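Local coordinates for protein farnesyl diphosphate phosphatase YisP (Bacillus subtilis subsp. subtilis, PDB 3WE9) that hydrolyses farnesyl diphosphate to farnesol and diphosphate and takes part in biofilm formation, at residues A[236-248]-A[260-272]. Residues are numbered along the deposited sequence; the frame is centred on the assembly and turned at random.
Sequences AALHLHRAVLEKI and FALTETEVKQILS
L262 reaches from the loop before helix 264-271 onto segment 236-248 of helix 228-250. L262 CD1 lies 3.5 Å from L240 CD2, and L262 CG rests on V244 CG2. L240 CD2 is the hub of this tight part: V267 CG1 and L271 CD2 also close on it, and the L240 and L271 side chains cross at about a right angle. L271 CD2 goes on to meet A236 CB. A28 of helix 27-33 also touches L240, which is buried. Next to it, I270 splits its branches: I270 CD1 sits 3.7 Å from A243 CB, and CG2 touches H239 CB. At the far end I248 CG1 packs against F260 CB at 3.7 Å.

The solvent side is looser and polar. K247 runs out fully extended, with CG anti to the backbone N (chi1 -177°). K247 NZ donates a hydrogen bond to A261 O at 2.8 Å, tilted 26° from the carbonyl plane. K247 NZ also forms a salt bridge with E266 OE2, 2.8 Å away, on the syn lone pair. T263 N donates to the same oxygen from the anti side, out of the carboxylate plane, so two donors grip it. A water that accepts from A261 N also accepts a weak hydrogen bond from K247 NZ. A methionine in place of K247 would probably leave the E266 carboxylate without its charged mate and A261 O without this donor.

E266 N in turn donates to T263 OG1 at 3.0 Å. T263 and E266 thus form a capping box at the start of helix 264-271. This short C-terminal helix packs across helix 228-250, with segment axes at 125°, in the all-helical fold of the phytoene/squalene synthase family.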
loop_
_atom_site.group_PDB
_atom_site.type_symbol
_atom_site.label_atom_id
_atom_site.label_comp_id
_atom_site.label_asym_id
_atom_site.label_seq_id
_atom_site.Cartn_x
_atom_site.Cartn_y
_atom_site.Cartn_z
ATOM N N ALA A 236 -9.623 3.847 8.106
ATOM C CA ALA A 236 -8.349 3.861 8.817
ATOM C C ALA A 236 -7.193 3.993 7.821
ATOM O O ALA A 236 -6.293 4.817 8.001
ATOM C CB ALA A 236 -8.191 2.583 9.632
ATOM N N ALA A 237 -7.228 3.184 6.769
ATOM C CA ALA A 237 -6.180 3.214 5.748
ATOM C C ALA A 237 -6.062 4.612 5.143
ATOM O O ALA A 237 -4.962 5.125 4.948
ATOM C CB ALA A 237 -6.486 2.190 4.653
ATOM N N LEU A 238 -7.207 5.217 4.841
ATOM C CA LEU A 238 -7.241 6.556 4.274
ATOM C C LEU A 238 -6.616 7.578 5.224
ATOM O O LEU A 238 -5.725 8.334 4.837
ATOM C CB LEU A 238 -8.688 6.956 3.966
ATOM C CG LEU A 238 -9.318 6.259 2.757
ATOM C CD1 LEU A 238 -10.803 6.606 2.671
ATOM C CD2 LEU A 238 -8.591 6.693 1.493
ATOM N N HIS A 239 -7.088 7.593 6.467
ATOM C CA HIS A 239 -6.578 8.530 7.471
ATOM C C HIS A 239 -5.090 8.366 7.748
ATOM O O HIS A 239 -4.359 9.351 7.865
ATOM C CB HIS A 239 -7.345 8.360 8.787
ATOM C CG HIS A 239 -8.665 9.066 8.817
ATOM N ND1 HIS A 239 -9.613 8.917 7.828
ATOM C CD2 HIS A 239 -9.192 9.930 9.716
ATOM C CE1 HIS A 239 -10.666 9.661 8.116
ATOM N NE2 HIS A 239 -10.437 10.285 9.257
ATOM N N LEU A 240 -4.644 7.120 7.858
ATOM C CA LEU A 240 -3.247 6.826 8.148
ATOM C C LEU A 240 -2.283 7.298 7.068
ATOM O O LEU A 240 -1.238 7.871 7.372
ATOM C CB LEU A 240 -3.057 5.321 8.372
ATOM C CG LEU A 240 -3.695 4.757 9.649
ATOM C CD1 LEU A 240 -3.608 3.233 9.650
ATOM C CD2 LEU A 240 -2.987 5.340 10.868
ATOM N N HIS A 241 -2.634 7.062 5.808
ATOM C CA HIS A 241 -1.755 7.453 4.712
ATOM C C HIS A 241 -1.783 8.942 4.424
ATOM O O HIS A 241 -0.795 9.499 3.953
ATOM C CB HIS A 241 -2.065 6.587 3.493
ATOM C CG HIS A 241 -1.718 5.150 3.717
ATOM N ND1 HIS A 241 -0.419 4.689 3.669
ATOM C CD2 HIS A 241 -2.468 4.108 4.149
ATOM C CE1 HIS A 241 -0.382 3.430 4.064
ATOM N NE2 HIS A 241 -1.612 3.054 4.364
ATOM N N ARG A 242 -2.900 9.598 4.725
ATOM C CA ARG A 242 -2.947 11.044 4.558
ATOM C C ARG A 242 -2.031 11.620 5.636
ATOM O O ARG A 242 -1.261 12.550 5.389
ATOM C CB ARG A 242 -4.365 11.592 4.758
ATOM C CG ARG A 242 -5.194 11.628 3.492
ATOM C CD ARG A 242 -6.419 12.516 3.653
ATOM N NE ARG A 242 -7.170 12.623 2.406
ATOM C CZ ARG A 242 -8.244 11.896 2.109
ATOM N NH1 ARG A 242 -8.706 11.000 2.975
ATOM N NH2 ARG A 242 -8.857 12.069 0.944
ATOM N N ALA A 243 -2.117 11.048 6.835
ATOM C CA ALA A 243 -1.307 11.488 7.965
ATOM C C ALA A 243 0.184 11.307 7.678
ATOM O O ALA A 243 1.009 12.109 8.117
ATOM C CB ALA A 243 -1.698 10.717 9.222
ATOM N N VAL A 244 0.531 10.245 6.956
ATOM C CA VAL A 244 1.924 10.004 6.611
ATOM C C VAL A 244 2.457 11.165 5.766
ATOM O O VAL A 244 3.545 11.686 6.020
ATOM C CB VAL A 244 2.087 8.676 5.824
ATOM C CG1 VAL A 244 3.513 8.564 5.268
ATOM C CG2 VAL A 244 1.804 7.492 6.735
ATOM N N LEU A 245 1.682 11.569 4.764
ATOM C CA LEU A 245 2.072 12.675 3.896
ATOM C C LEU A 245 2.211 13.966 4.701
ATOM O O LEU A 245 3.124 14.765 4.470
ATOM C CB LEU A 245 1.038 12.867 2.781
ATOM C CG LEU A 245 0.969 11.719 1.765
ATOM C CD1 LEU A 245 -0.213 11.912 0.838
ATOM C CD2 LEU A 245 2.277 11.657 0.981
ATOM N N GLU A 246 1.305 14.174 5.652
ATOM C CA GLU A 246 1.372 15.378 6.475
ATOM C C GLU A 246 2.617 15.366 7.369
ATOM O O GLU A 246 3.264 16.400 7.555
ATOM C CB GLU A 246 0.101 15.508 7.322
ATOM C CG GLU A 246 -1.165 15.688 6.493
ATOM C CD GLU A 246 -1.225 17.031 5.762
ATOM O OE1 GLU A 246 -0.306 17.341 4.967
ATOM O OE2 GLU A 246 -2.202 17.782 5.985
ATOM N N LYS A 247 2.968 14.197 7.900
ATOM C CA LYS A 247 4.144 14.080 8.761
ATOM C C LYS A 247 5.409 14.401 7.974
ATOM O O LYS A 247 6.306 15.098 8.457
ATOM C CB LYS A 247 4.255 12.666 9.348
ATOM C CG LYS A 247 5.426 12.507 10.324
ATOM C CD LYS A 247 5.464 11.136 10.990
ATOM C CE LYS A 247 6.613 11.057 11.999
ATOM N NZ LYS A 247 6.666 9.754 12.717
ATOM N N ILE A 248 5.480 13.878 6.755
ATOM C CA ILE A 248 6.632 14.117 5.897
ATOM C C ILE A 248 6.782 15.622 5.672
ATOM O O ILE A 248 7.887 16.163 5.744
ATOM C CB ILE A 248 6.463 13.383 4.539
ATOM C CG1 ILE A 248 6.438 11.865 4.784
ATOM C CG2 ILE A 248 7.599 13.764 3.588
ATOM C CD1 ILE A 248 6.131 11.021 3.550
ATOM N N PHE A 260 10.031 7.711 6.611
ATOM C CA PHE A 260 8.920 8.162 7.438
ATOM C C PHE A 260 7.822 7.144 7.658
ATOM O O PHE A 260 7.378 6.486 6.728
ATOM C CB PHE A 260 8.313 9.434 6.854
ATOM C CG PHE A 260 9.152 10.646 7.080
ATOM C CD1 PHE A 260 10.431 10.730 6.544
ATOM C CD2 PHE A 260 8.685 11.683 7.874
ATOM C CE1 PHE A 260 11.239 11.830 6.794
ATOM C CE2 PHE A 260 9.484 12.782 8.128
ATOM C CZ PHE A 260 10.770 12.856 7.588
ATOM N N ALA A 261 7.392 7.029 8.910
ATOM C CA ALA A 261 6.327 6.114 9.292
ATOM C C ALA A 261 5.679 6.650 10.562
ATOM O O ALA A 261 6.325 7.344 11.350
ATOM C CB ALA A 261 6.891 4.717 9.535
ATOM N N LEU A 262 4.402 6.342 10.757
ATOM C CA LEU A 262 3.694 6.798 11.946
ATOM C C LEU A 262 4.105 5.937 13.136
ATOM O O LEU A 262 4.267 4.721 13.001
ATOM C CB LEU A 262 2.180 6.691 11.742
ATOM C CG LEU A 262 1.546 7.432 10.559
ATOM C CD1 LEU A 262 0.078 7.018 10.445
ATOM C CD2 LEU A 262 1.676 8.945 10.741
ATOM N N THR A 263 4.288 6.564 14.296
ATOM C CA THR A 263 4.660 5.818 15.498
ATOM C C THR A 263 3.384 5.206 16.068
ATOM O O THR A 263 2.286 5.574 15.656
ATOM C CB THR A 263 5.275 6.743 16.565
ATOM O OG1 THR A 263 4.294 7.704 16.977
ATOM C CG2 THR A 263 6.490 7.468 16.007
ATOM N N GLU A 264 3.525 4.278 17.012
ATOM C CA GLU A 264 2.355 3.653 17.624
ATOM C C GLU A 264 1.467 4.752 18.198
ATOM O O GLU A 264 0.246 4.740 18.027
ATOM C CB GLU A 264 2.764 2.697 18.752
ATOM C CG GLU A 264 3.702 1.567 18.336
ATOM C CD GLU A 264 3.863 0.513 19.423
ATOM O OE1 GLU A 264 4.167 0.883 20.577
ATOM O OE2 GLU A 264 3.689 -0.688 19.120
ATOM N N THR A 265 2.096 5.708 18.874
ATOM C CA THR A 265 1.380 6.823 19.478
ATOM C C THR A 265 0.623 7.603 18.417
ATOM O O THR A 265 -0.549 7.935 18.600
ATOM C CB THR A 265 2.351 7.786 20.209
ATOM O OG1 THR A 265 3.047 7.073 21.239
ATOM C CG2 THR A 265 1.586 8.943 20.844
ATOM N N GLU A 266 1.289 7.891 17.303
ATOM C CA GLU A 266 0.655 8.637 16.225
ATOM C C GLU A 266 -0.542 7.907 15.622
ATOM O O GLU A 266 -1.592 8.512 15.399
ATOM C CB GLU A 266 1.685 8.967 15.141
ATOM C CG GLU A 266 2.591 10.128 15.525
ATOM C CD GLU A 266 3.755 10.326 14.575
ATOM O OE1 GLU A 266 4.344 11.427 14.590
ATOM O OE2 GLU A 266 4.092 9.389 13.822
ATOM N N VAL A 267 -0.386 6.613 15.364
ATOM C CA VAL A 267 -1.471 5.822 14.789
ATOM C C VAL A 267 -2.681 5.893 15.717
ATOM O O VAL A 267 -3.812 6.121 15.283
ATOM C CB VAL A 267 -1.056 4.339 14.614
ATOM C CG1 VAL A 267 -2.233 3.521 14.103
ATOM C CG2 VAL A 267 0.122 4.234 13.649
ATOM N N LYS A 268 -2.423 5.708 17.006
ATOM C CA LYS A 268 -3.467 5.756 18.014
ATOM C C LYS A 268 -4.255 7.068 17.941
ATOM O O LYS A 268 -5.485 7.058 17.938
ATOM C CB LYS A 268 -2.832 5.571 19.392
ATOM C CG LYS A 268 -3.797 5.493 20.550
ATOM C CD LYS A 268 -3.076 4.918 21.755
ATOM C CE LYS A 268 -3.795 5.209 23.053
ATOM N NZ LYS A 268 -3.066 4.601 24.203
ATOM N N GLN A 269 -3.553 8.196 17.866
ATOM C CA GLN A 269 -4.229 9.490 17.788
ATOM C C GLN A 269 -5.062 9.602 16.517
ATOM O O GLN A 269 -6.241 9.962 16.557
ATOM C CB GLN A 269 -3.216 10.638 17.822
ATOM C CG GLN A 269 -3.862 12.015 17.661
ATOM C CD GLN A 269 -4.811 12.361 18.804
ATOM O OE1 GLN A 269 -5.619 13.286 18.698
ATOM N NE2 GLN A 269 -4.710 11.623 19.907
ATOM N N ILE A 270 -4.434 9.303 15.385
ATOM C CA ILE A 270 -5.112 9.362 14.098
ATOM C C ILE A 270 -6.384 8.528 14.148
ATOM O O ILE A 270 -7.434 8.943 13.652
ATOM C CB ILE A 270 -4.227 8.790 12.961
ATOM C CG1 ILE A 270 -2.879 9.516 12.910
ATOM C CG2 ILE A 270 -4.966 8.899 11.629
ATOM C CD1 ILE A 270 -2.974 10.997 12.635
ATOM N N LEU A 271 -6.276 7.349 14.758
ATOM C CA LEU A 271 -7.399 6.424 14.851
ATOM C C LEU A 271 -8.340 6.638 16.031
ATOM O O LEU A 271 -9.329 5.919 16.166
ATOM C CB LEU A 271 -6.883 4.979 14.867
ATOM C CG LEU A 271 -6.000 4.570 13.680
ATOM C CD1 LEU A 271 -5.682 3.094 13.780
ATOM C CD2 LEU A 271 -6.701 4.875 12.366
ATOM N N SER A 272 -8.042 7.615 16.883
ATOM C CA SER A 272 -8.910 7.900 18.027
ATOM C C SER A 272 -10.324 8.066 17.477
ATOM O O SER A 272 -11.311 7.911 18.198
ATOM C CB SER A 272 -8.481 9.198 18.711
ATOM O OG SER A 272 -8.665 10.308 17.849
HETATM O O HOH W 1 9.338 8.605 10.960
#